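Local coordinates for reticulocyte binding protein (Streptococcus agalactiae COH1, PDB 3FAW) that is a cell-wall-anchored pullulanase of group B Streptococcus that probably hydrolyses alpha-1,6-glucosidic branch linkages in pullulan and related alpha-glucans, at residues 482-490 with 503-514; 720-728 with 762-771. All coordinates share one frame; numbering follows the deposited sequence. Where two conformers were deposited one is given.

Contact 1 of 2, residues 482-490 with 503-514; sequences IMIGEGWRT and DQDWMKSTDTVG. With CA (calcium ion), chain E.
Ile484 and Gly514 pair in parallel where the fifth and sixth strands of an eight-stranded TIM barrel, the catalytic fold of the alpha-amylase family, lie side by side. Two backbone hydrogen bonds hold the strands: Gly514 N donates to Met483 O at 3.1 Å, and Gly485 N donates to Gly514 O. Beyond the end of strand 482-485, the incoming segment 503-505 meets the chain again, with Gln504 N reaching an in-plane lone pair of Gly487 O at 2.9 Å. Glycine suits position 487 because a side chain would point into the backbone of Asp503 and Gln504, whose approach brings Gly487 CA to 3.8 Å from Asp503 CA.

On the face that carries Met483 and Val513, Met483 CB lies 3.7 Å from Val513 CG2, while the other valine branch, CG1, anti to the backbone N (chi1 -180°), lies against Ile484 CA; a beta-branched residue thus touches two neighbours at once. The extended end of Met483 leads off toward Tyr471 and Ala474 of helix 464-477. Ile484, on the other face, packs on Phe516.

Charged and polar side chains tie the loops. Arg489 holds Asp505 side-on, NE to OD2 at 3.1 Å and NH2 to OD1 at 3.2 Å. Both oxygens lie near the guanidinium plane, yet they are met from above the carboxylate, the two planes being 51° apart. Gln504 CB lies over one guanidinium face, and its NE2 bonds to Asp518 and to Phe516 O, its amide nearly perpendicular to the Trp488 ring. Asp503 OD1 accepts from Asp505 N, forming an Asx turn.

A water and a calcium ion hold further parts of 503-514. Water 1 joins Met483 N to Thr512 O. Asp561 and Asp565 complete a calcium site to which Met507 O, Thr510 O and a water contribute, and Asp511 OD1 binds the calcium ion at 2.3 Å.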
loop_
_atom_site.group_PDB
_atom_site.type_symbol
_atom_site.label_atom_id
_atom_site.label_comp_id
_atom_site.label_asym_id
_atom_site.label_seq_id
_atom_site.Cartn_x
_atom_site.Cartn_y
_atom_site.Cartn_z
ATOM N N ILE A 482 3.478 4.734 12.866
ATOM C CA ILE A 482 2.071 4.690 12.469
ATOM C C ILE A 482 1.891 3.776 11.268
ATOM O O ILE A 482 2.771 3.670 10.418
ATOM C CB ILE A 482 1.479 6.097 12.193
ATOM C CG1 ILE A 482 2.171 6.788 11.015
ATOM C CG2 ILE A 482 1.571 6.960 13.451
ATOM C CD1 ILE A 482 1.453 8.066 10.572
ATOM N N MET A 483 0.750 3.105 11.204
ATOM C CA MET A 483 0.449 2.244 10.060
ATOM C C MET A 483 -0.962 2.488 9.557
ATOM O O MET A 483 -1.877 2.765 10.339
ATOM C CB MET A 483 0.632 0.767 10.429
ATOM C CG MET A 483 2.087 0.329 10.515
ATOM S SD MET A 483 2.284 -1.387 11.040
ATOM C CE MET A 483 4.050 -1.603 10.806
ATOM N N ILE A 484 -1.122 2.392 8.243
ATOM C CA ILE A 484 -2.427 2.472 7.605
ATOM C C ILE A 484 -2.509 1.428 6.485
ATOM O O ILE A 484 -1.502 0.826 6.115
ATOM C CB ILE A 484 -2.702 3.889 7.043
ATOM C CG1 ILE A 484 -1.762 4.203 5.875
ATOM C CG2 ILE A 484 -2.533 4.943 8.134
ATOM C CD1 ILE A 484 -2.033 5.529 5.206
ATOM N N GLY A 485 -3.703 1.210 5.951
ATOM C CA GLY A 485 -3.854 0.298 4.820
ATOM C C GLY A 485 -5.236 0.269 4.217
ATOM O O GLY A 485 -6.200 0.732 4.821
ATOM N N GLU A 486 -5.325 -0.281 3.010
ATOM C CA GLU A 486 -6.611 -0.539 2.381
ATOM C C GLU A 486 -7.293 -1.705 3.085
ATOM O O GLU A 486 -6.901 -2.855 2.902
ATOM C CB GLU A 486 -6.437 -0.887 0.910
ATOM C CG GLU A 486 -5.938 0.246 0.046
ATOM C CD GLU A 486 -5.761 -0.188 -1.391
ATOM O OE1 GLU A 486 -5.099 -1.231 -1.626
ATOM O OE2 GLU A 486 -6.289 0.512 -2.283
ATOM N N GLY A 487 -8.318 -1.400 3.876
ATOM C CA GLY A 487 -9.070 -2.420 4.594
ATOM C C GLY A 487 -10.301 -2.912 3.857
ATOM O O GLY A 487 -11.341 -3.136 4.476
ATOM N N TRP A 488 -10.195 -3.096 2.541
ATOM C CA TRP A 488 -11.325 -3.595 1.757
ATOM C C TRP A 488 -11.589 -5.048 2.149
ATOM O O TRP A 488 -10.664 -5.783 2.479
ATOM C CB TRP A 488 -11.082 -3.495 0.242
ATOM C CG TRP A 488 -10.481 -2.198 -0.246
ATOM C CD1 TRP A 488 -9.479 -2.065 -1.164
ATOM C CD2 TRP A 488 -10.828 -0.863 0.160
ATOM N NE1 TRP A 488 -9.188 -0.743 -1.364
ATOM C CE2 TRP A 488 -9.995 0.020 -0.564
ATOM C CE3 TRP A 488 -11.761 -0.328 1.058
ATOM C CZ2 TRP A 488 -10.069 1.410 -0.421
ATOM C CZ3 TRP A 488 -11.830 1.056 1.203
ATOM C CH2 TRP A 488 -10.986 1.907 0.467
ATOM N N ARG A 489 -12.856 -5.450 2.124
ATOM C CA ARG A 489 -13.240 -6.822 2.474
ATOM C C ARG A 489 -12.947 -7.774 1.320
ATOM O O ARG A 489 -13.830 -8.103 0.522
ATOM C CB ARG A 489 -14.716 -6.876 2.867
ATOM C CG ARG A 489 -15.027 -6.053 4.098
ATOM C CD ARG A 489 -16.516 -5.939 4.356
ATOM N NE ARG A 489 -16.775 -5.013 5.456
ATOM C CZ ARG A 489 -16.876 -3.689 5.340
ATOM N NH1 ARG A 489 -16.766 -3.083 4.160
ATOM N NH2 ARG A 489 -17.103 -2.957 6.421
ATOM N N THR A 490 -11.696 -8.216 1.248
ATOM C CA THR A 490 -11.204 -9.016 0.123
ATOM C C THR A 490 -10.642 -10.397 0.521
ATOM O O THR A 490 -10.181 -11.141 -0.342
ATOM C CB THR A 490 -10.096 -8.240 -0.625
ATOM O OG1 THR A 490 -9.024 -7.951 0.278
ATOM C CG2 THR A 490 -10.634 -6.927 -1.183
ATOM N N ASP A 503 -9.118 -5.970 7.955
ATOM C CA ASP A 503 -9.912 -5.102 7.088
ATOM C C ASP A 503 -10.684 -4.079 7.932
ATOM O O ASP A 503 -10.335 -3.845 9.089
ATOM C CB ASP A 503 -10.824 -5.958 6.189
ATOM C CG ASP A 503 -11.876 -6.740 6.967
ATOM O OD1 ASP A 503 -12.163 -6.403 8.135
ATOM O OD2 ASP A 503 -12.429 -7.699 6.387
ATOM N N GLN A 504 -11.717 -3.469 7.359
ATOM C CA GLN A 504 -12.474 -2.402 8.034
ATOM C C GLN A 504 -13.236 -2.859 9.279
ATOM O O GLN A 504 -13.437 -2.072 10.206
ATOM C CB GLN A 504 -13.439 -1.727 7.043
ATOM C CG GLN A 504 -12.785 -0.656 6.171
ATOM C CD GLN A 504 -13.716 -0.109 5.100
ATOM O OE1 GLN A 504 -14.698 -0.749 4.717
ATOM N NE2 GLN A 504 -13.404 1.084 4.604
ATOM N N ASP A 505 -13.649 -4.125 9.306
ATOM C CA ASP A 505 -14.347 -4.692 10.473
ATOM C C ASP A 505 -13.415 -5.013 11.642
ATOM O O ASP A 505 -13.874 -5.242 12.758
ATOM C CB ASP A 505 -15.126 -5.942 10.064
ATOM C CG ASP A 505 -16.208 -5.638 9.048
ATOM O OD1 ASP A 505 -16.823 -4.553 9.148
ATOM O OD2 ASP A 505 -16.440 -6.475 8.155
ATOM N N TRP A 506 -12.112 -5.025 11.376
ATOM C CA TRP A 506 -11.077 -5.179 12.405
ATOM C C TRP A 506 -10.931 -3.929 13.283
ATOM O O TRP A 506 -10.421 -4.008 14.402
ATOM C CB TRP A 506 -9.745 -5.507 11.716
ATOM C CG TRP A 506 -8.549 -5.671 12.602
ATOM C CD1 TRP A 506 -8.500 -6.252 13.840
ATOM C CD2 TRP A 506 -7.205 -5.294 12.287
ATOM N NE1 TRP A 506 -7.215 -6.228 14.324
ATOM C CE2 TRP A 506 -6.399 -5.651 13.386
ATOM C CE3 TRP A 506 -6.607 -4.670 11.186
ATOM C CZ2 TRP A 506 -5.026 -5.406 13.416
ATOM C CZ3 TRP A 506 -5.244 -4.432 11.216
ATOM C CH2 TRP A 506 -4.470 -4.799 12.324
ATOM N N MET A 507 -11.393 -2.784 12.782
ATOM C CA MET A 507 -11.207 -1.506 13.477
ATOM C C MET A 507 -11.911 -1.441 14.837
ATOM O O MET A 507 -11.435 -0.761 15.738
ATOM C CB MET A 507 -11.653 -0.331 12.591
ATOM C CG MET A 507 -10.807 -0.108 11.333
ATOM S SD MET A 507 -9.041 0.170 11.621
ATOM C CE MET A 507 -8.462 -1.528 11.581
ATOM N N LYS A 508 -13.020 -2.164 14.999
ATOM C CA LYS A 508 -13.722 -2.205 16.289
ATOM C C LYS A 508 -13.023 -3.037 17.380
ATOM O O LYS A 508 -13.458 -2.997 18.531
ATOM C CB LYS A 508 -15.162 -2.708 16.112
ATOM C CG LYS A 508 -15.288 -4.196 15.816
ATOM C CD LYS A 508 -16.723 -4.577 15.488
ATOM C CE LYS A 508 -16.830 -6.041 15.076
ATOM N NZ LYS A 508 -16.344 -6.973 16.137
ATOM N N SER A 509 -11.964 -3.778 17.023
ATOM C CA SER A 509 -11.251 -4.660 17.957
ATOM C C SER A 509 -9.750 -4.358 18.038
ATOM O O SER A 509 -8.978 -5.165 18.565
ATOM C CB SER A 509 -11.441 -6.123 17.539
ATOM O OG SER A 509 -12.812 -6.462 17.440
ATOM N N THR A 510 -9.331 -3.207 17.512
ATOM C CA THR A 510 -7.925 -2.800 17.561
ATOM C C THR A 510 -7.810 -1.282 17.446
ATOM O O THR A 510 -8.641 -0.645 16.799
ATOM C CB THR A 510 -7.087 -3.469 16.429
ATOM O OG1 THR A 510 -5.691 -3.170 16.599
ATOM C CG2 THR A 510 -7.539 -2.981 15.068
ATOM N N ASP A 511 -6.799 -0.712 18.098
ATOM C CA ASP A 511 -6.421 0.690 17.894
ATOM C C ASP A 511 -4.944 0.751 17.481
ATOM O O ASP A 511 -4.128 1.404 18.138
ATOM C CB ASP A 511 -6.644 1.531 19.164
ATOM C CG ASP A 511 -8.120 1.784 19.474
ATOM O OD1 ASP A 511 -8.998 1.558 18.612
ATOM O OD2 ASP A 511 -8.401 2.239 20.604
ATOM N N THR A 512 -4.613 0.063 16.391
ATOM C CA THR A 512 -3.240 -0.005 15.887
ATOM C C THR A 512 -3.143 0.601 14.484
ATOM O O THR A 512 -2.600 1.691 14.307
ATOM C CB THR A 512 -2.730 -1.462 15.868
ATOM O OG1 THR A 512 -3.609 -2.281 15.085
ATOM C CG2 THR A 512 -2.656 -2.022 17.286
ATOM N N VAL A 513 -3.694 -0.097 13.495
ATOM C CA VAL A 513 -3.614 0.330 12.100
ATOM C C VAL A 513 -4.929 0.983 11.669
ATOM O O VAL A 513 -6.005 0.457 11.961
ATOM C CB VAL A 513 -3.307 -0.870 11.181
ATOM C CG1 VAL A 513 -3.220 -0.430 9.735
ATOM C CG2 VAL A 513 -2.012 -1.557 11.615
ATOM N N GLY A 514 -4.833 2.127 10.989
ATOM C CA GLY A 514 -6.006 2.835 10.448
ATOM C C GLY A 514 -6.309 2.443 9.007
ATOM O O GLY A 514 -5.411 2.056 8.265
HETATM CA CA CA E . -10.491 0.810 16.984
HETATM O O HOH W 1 -1.063 3.610 13.602
HETATM O O HOH W 2 -11.090 -8.987 4.154
HETATM O O HOH W 3 -10.750 -0.752 18.797
#

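Contact 2 of 2, residues 720-728 with 762-771; sequences SLITEVGQG and VLLGEKYKHL
The Tyr768 ring is sandwiched between two aliphatic groups: Ile722 CG1 sits over the centre of one face and Lys767 CG lies toward the rim of the opposite one. The isoleucine approach is a CH-pi contact, with CG1 3.7 Å from the centroid of the Tyr768 ring and only 7° off its normal. At the ring edge, in plane, Ser720 OG shares a hydrogen bond with Tyr768 OH at 2.8 Å. Tyrosine therefore fits in two ways, its flat face filling the apolar layer while its hydroxyl finds a polar partner at the strand 720-721.

Ile722 is the hub of the packing, since its branches reach different parts of 762-771. With CG1 beside the backbone N (chi1 -63°), CG2 lies anti to it and meets Leu764 CD2 at 3.9 Å, while CD1 reaches tip to tip toward Leu771 CD1, also at 3.9 Å. Beside it, Thr723 turns its methyl CG2 to Val762 CG1 and sends OG1 to the backbone N of Ala738, so its apolar and polar branches serve different neighbours.

Farther along the segments, Leu763 CD2 lies 3.6 Å from Gly728 N, and two waters bridge the backbones. Glycine suits position 728 because its phi is positive and a side chain would point at Leu763. Water 5 joins Gln727 O to Leu763 N, and water 4 donates to Leu763 O at 3.0 Å and weakly to Ile722 O. Strand 720-721 pairs with strand 736-742 and strand 760-763 with 800-803, so this buried layer joins two antiparallel sheets, as in the beta-sandwich C domain of alpha-amylase family enzymes.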
loop_
_atom_site.group_PDB
_atom_site.type_symbol
_atom_site.label_atom_id
_atom_site.label_comp_id
_atom_site.label_asym_id
_atom_site.label_seq_id
_atom_site.Cartn_x
_atom_site.Cartn_y
_atom_site.Cartn_z
ATOM N N SER A 720 -20.254 19.532 17.007
ATOM C CA SER A 720 -21.710 19.608 16.861
ATOM C C SER A 720 -22.143 20.099 15.477
ATOM O O SER A 720 -21.387 20.769 14.770
ATOM C CB SER A 720 -22.304 20.499 17.959
ATOM O OG SER A 720 -21.668 21.765 18.011
ATOM N N LEU A 721 -23.371 19.747 15.103
ATOM C CA LEU A 721 -23.915 20.056 13.781
ATOM C C LEU A 721 -24.741 21.339 13.824
ATOM O O LEU A 721 -25.800 21.381 14.454
ATOM C CB LEU A 721 -24.778 18.891 13.289
ATOM C CG LEU A 721 -25.384 19.008 11.888
ATOM C CD1 LEU A 721 -24.291 19.091 10.822
ATOM C CD2 LEU A 721 -26.309 17.837 11.620
ATOM N N ILE A 722 -24.257 22.382 13.155
ATOM C CA ILE A 722 -24.970 23.659 13.106
ATOM C C ILE A 722 -26.194 23.547 12.190
ATOM O O ILE A 722 -27.304 23.921 12.570
ATOM C CB ILE A 722 -24.059 24.804 12.616
ATOM C CG1 ILE A 722 -22.904 25.027 13.597
ATOM C CG2 ILE A 722 -24.870 26.088 12.448
ATOM C CD1 ILE A 722 -21.842 25.985 13.089
ATOM N N THR A 723 -25.982 23.019 10.990
ATOM C CA THR A 723 -27.065 22.806 10.037
ATOM C C THR A 723 -27.813 21.500 10.311
ATOM O O THR A 723 -27.675 20.526 9.566
ATOM C CB THR A 723 -26.537 22.784 8.590
ATOM O OG1 THR A 723 -25.541 21.763 8.463
ATOM C CG2 THR A 723 -25.932 24.133 8.215
ATOM N N GLU A 724 -28.613 21.482 11.374
ATOM C CA GLU A 724 -29.511 20.353 11.627
ATOM C C GLU A 724 -30.694 20.433 10.672
ATOM O O GLU A 724 -31.047 21.517 10.207
ATOM C CB GLU A 724 -30.007 20.352 13.074
ATOM C CG GLU A 724 -28.906 20.122 14.094
ATOM C CD GLU A 724 -29.439 19.849 15.485
ATOM O OE1 GLU A 724 -30.476 20.438 15.857
ATOM O OE2 GLU A 724 -28.816 19.046 16.210
ATOM N N VAL A 725 -31.302 19.286 10.384
ATOM C CA VAL A 725 -32.434 19.230 9.460
ATOM C C VAL A 725 -33.569 20.091 9.994
ATOM O O VAL A 725 -33.993 19.917 11.134
ATOM C CB VAL A 725 -32.938 17.785 9.245
ATOM C CG1 VAL A 725 -34.103 17.763 8.259
ATOM C CG2 VAL A 725 -31.812 16.899 8.744
ATOM N N GLY A 726 -34.030 21.040 9.180
ATOM C CA GLY A 726 -35.120 21.935 9.567
ATOM C C GLY A 726 -34.688 23.311 10.048
ATOM O O GLY A 726 -35.529 24.177 10.269
ATOM N N GLN A 727 -33.386 23.511 10.223
ATOM C CA GLN A 727 -32.840 24.824 10.570
ATOM C C GLN A 727 -32.742 25.672 9.306
ATOM O O GLN A 727 -31.967 25.354 8.402
ATOM C CB GLN A 727 -31.452 24.683 11.205
ATOM C CG GLN A 727 -31.438 23.888 12.497
ATOM C CD GLN A 727 -32.192 24.580 13.619
ATOM O OE1 GLN A 727 -31.937 25.745 13.929
ATOM N NE2 GLN A 727 -33.123 23.864 14.235
ATOM N N GLY A 728 -33.519 26.752 9.247
ATOM C CA GLY A 728 -33.634 27.543 8.022
ATOM C C GLY A 728 -34.157 26.687 6.881
ATOM O O GLY A 728 -35.119 25.944 7.061
ATOM N N VAL A 762 -27.325 30.454 6.213
ATOM C CA VAL A 762 -27.179 29.465 7.285
ATOM C C VAL A 762 -27.628 30.068 8.617
ATOM O O VAL A 762 -27.034 31.032 9.102
ATOM C CB VAL A 762 -25.718 28.981 7.407
ATOM C CG1 VAL A 762 -25.567 28.013 8.574
ATOM C CG2 VAL A 762 -25.266 28.318 6.111
ATOM N N LEU A 763 -28.673 29.489 9.207
ATOM C CA LEU A 763 -29.226 29.973 10.475
ATOM C C LEU A 763 -28.338 29.573 11.664
ATOM O O LEU A 763 -27.905 28.427 11.767
ATOM C CB LEU A 763 -30.647 29.429 10.661
ATOM C CG LEU A 763 -31.442 29.838 11.904
ATOM C CD1 LEU A 763 -31.569 31.356 12.036
ATOM C CD2 LEU A 763 -32.816 29.191 11.856
ATOM N N LEU A 764 -28.066 30.530 12.550
ATOM C CA LEU A 764 -27.293 30.277 13.772
ATOM C C LEU A 764 -28.198 30.257 15.004
ATOM O O LEU A 764 -28.060 29.387 15.865
ATOM C CB LEU A 764 -26.188 31.328 13.942
ATOM C CG LEU A 764 -25.147 31.377 12.818
ATOM C CD1 LEU A 764 -24.071 32.427 13.105
ATOM C CD2 LEU A 764 -24.514 30.013 12.603
ATOM N N GLY A 765 -29.120 31.214 15.085
ATOM C CA GLY A 765 -30.066 31.281 16.198
ATOM C C GLY A 765 -29.366 31.568 17.515
ATOM O O GLY A 765 -28.189 31.928 17.531
ATOM N N GLU A 766 -30.085 31.396 18.621
ATOM C CA GLU A 766 -29.519 31.662 19.945
ATOM C C GLU A 766 -28.382 30.707 20.312
ATOM O O GLU A 766 -27.504 31.066 21.099
ATOM C CB GLU A 766 -30.610 31.619 21.029
ATOM C CG GLU A 766 -31.503 32.853 21.053
ATOM C CD GLU A 766 -30.759 34.098 21.506
ATOM O OE1 GLU A 766 -30.302 34.127 22.671
ATOM O OE2 GLU A 766 -30.628 35.043 20.697
ATOM N N LYS A 767 -28.396 29.504 19.743
ATOM C CA LYS A 767 -27.381 28.493 20.051
ATOM C C LYS A 767 -25.991 28.837 19.506
ATOM O O LYS A 767 -24.989 28.620 20.195
ATOM C CB LYS A 767 -27.811 27.113 19.538
ATOM C CG LYS A 767 -26.844 25.998 19.923
ATOM C CD LYS A 767 -27.477 24.621 19.792
ATOM C CE LYS A 767 -26.458 23.513 20.042
ATOM N NZ LYS A 767 -25.713 23.687 21.319
ATOM N N TYR A 768 -25.930 29.364 18.282
ATOM C CA TYR A 768 -24.644 29.652 17.620
ATOM C C TYR A 768 -24.404 31.139 17.314
ATOM O O TYR A 768 -23.499 31.472 16.542
ATOM C CB TYR A 768 -24.522 28.812 16.339
ATOM C CG TYR A 768 -24.382 27.328 16.611
ATOM C CD1 TYR A 768 -23.197 26.806 17.127
ATOM C CD2 TYR A 768 -25.432 26.446 16.360
ATOM C CE1 TYR A 768 -23.059 25.444 17.385
ATOM C CE2 TYR A 768 -25.304 25.080 16.616
ATOM C CZ TYR A 768 -24.116 24.588 17.131
ATOM O OH TYR A 768 -23.980 23.244 17.390
ATOM N N LYS A 769 -25.188 32.025 17.934
ATOM C CA LYS A 769 -25.093 33.475 17.688
ATOM C C LYS A 769 -23.726 34.056 18.061
ATOM O O LYS A 769 -23.287 35.049 17.481
ATOM C CB LYS A 769 -26.194 34.241 18.442
ATOM C CG LYS A 769 -26.074 34.199 19.965
ATOM C CD LYS A 769 -27.164 35.014 20.643
ATOM C CE LYS A 769 -26.944 35.080 22.144
ATOM N NZ LYS A 769 -27.970 35.914 22.833
ATOM N N HIS A 770 -23.068 33.433 19.035
ATOM C CA HIS A 770 -21.726 33.837 19.469
ATOM C C HIS A 770 -20.685 33.826 18.337
ATOM O O HIS A 770 -19.655 34.494 18.434
ATOM C CB HIS A 770 -21.256 32.930 20.611
ATOM C CG HIS A 770 -21.089 31.495 20.216
ATOM N ND1 HIS A 770 -19.868 30.961 19.869
ATOM C CD2 HIS A 770 -21.988 30.489 20.100
ATOM C CE1 HIS A 770 -20.020 29.686 19.562
ATOM N NE2 HIS A 770 -21.297 29.374 19.692
ATOM N N LEU A 771 -20.956 33.069 17.273
ATOM C CA LEU A 771 -20.059 32.988 16.119
ATOM C C LEU A 771 -19.996 34.285 15.308
ATOM O O LEU A 771 -19.013 34.529 14.607
ATOM C CB LEU A 771 -20.475 31.834 15.199
ATOM C CG LEU A 771 -20.394 30.419 15.778
ATOM C CD1 LEU A 771 -20.897 29.403 14.752
ATOM C CD2 LEU A 771 -18.971 30.091 16.218
HETATM O O HOH W 4 -28.527 25.978 10.151
HETATM O O HOH W 5 -29.744 27.058 7.921
#

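Overall arrangement
The two contacts follow one another in the chain and belong to different domains: contact 1 joins neighbouring strands of the catalytic barrel, contact 2 joins elements of the C-terminal beta domain. Their centres are 35 Å apart and their nearest atoms about 21 Å, so they do not touch. The centre of contact 1 lies about 13 Å, and that of contact 2 about 41 Å, from the centre of the chain. In enzymes of this family the active site lies at the C-terminal ends of the barrel strands, where 482-490 leads into its loop; only contact 1 holds metal ligands, while contact 2 is structural packing, largely apolar, with one side-chain hydrogen bond and water bridges.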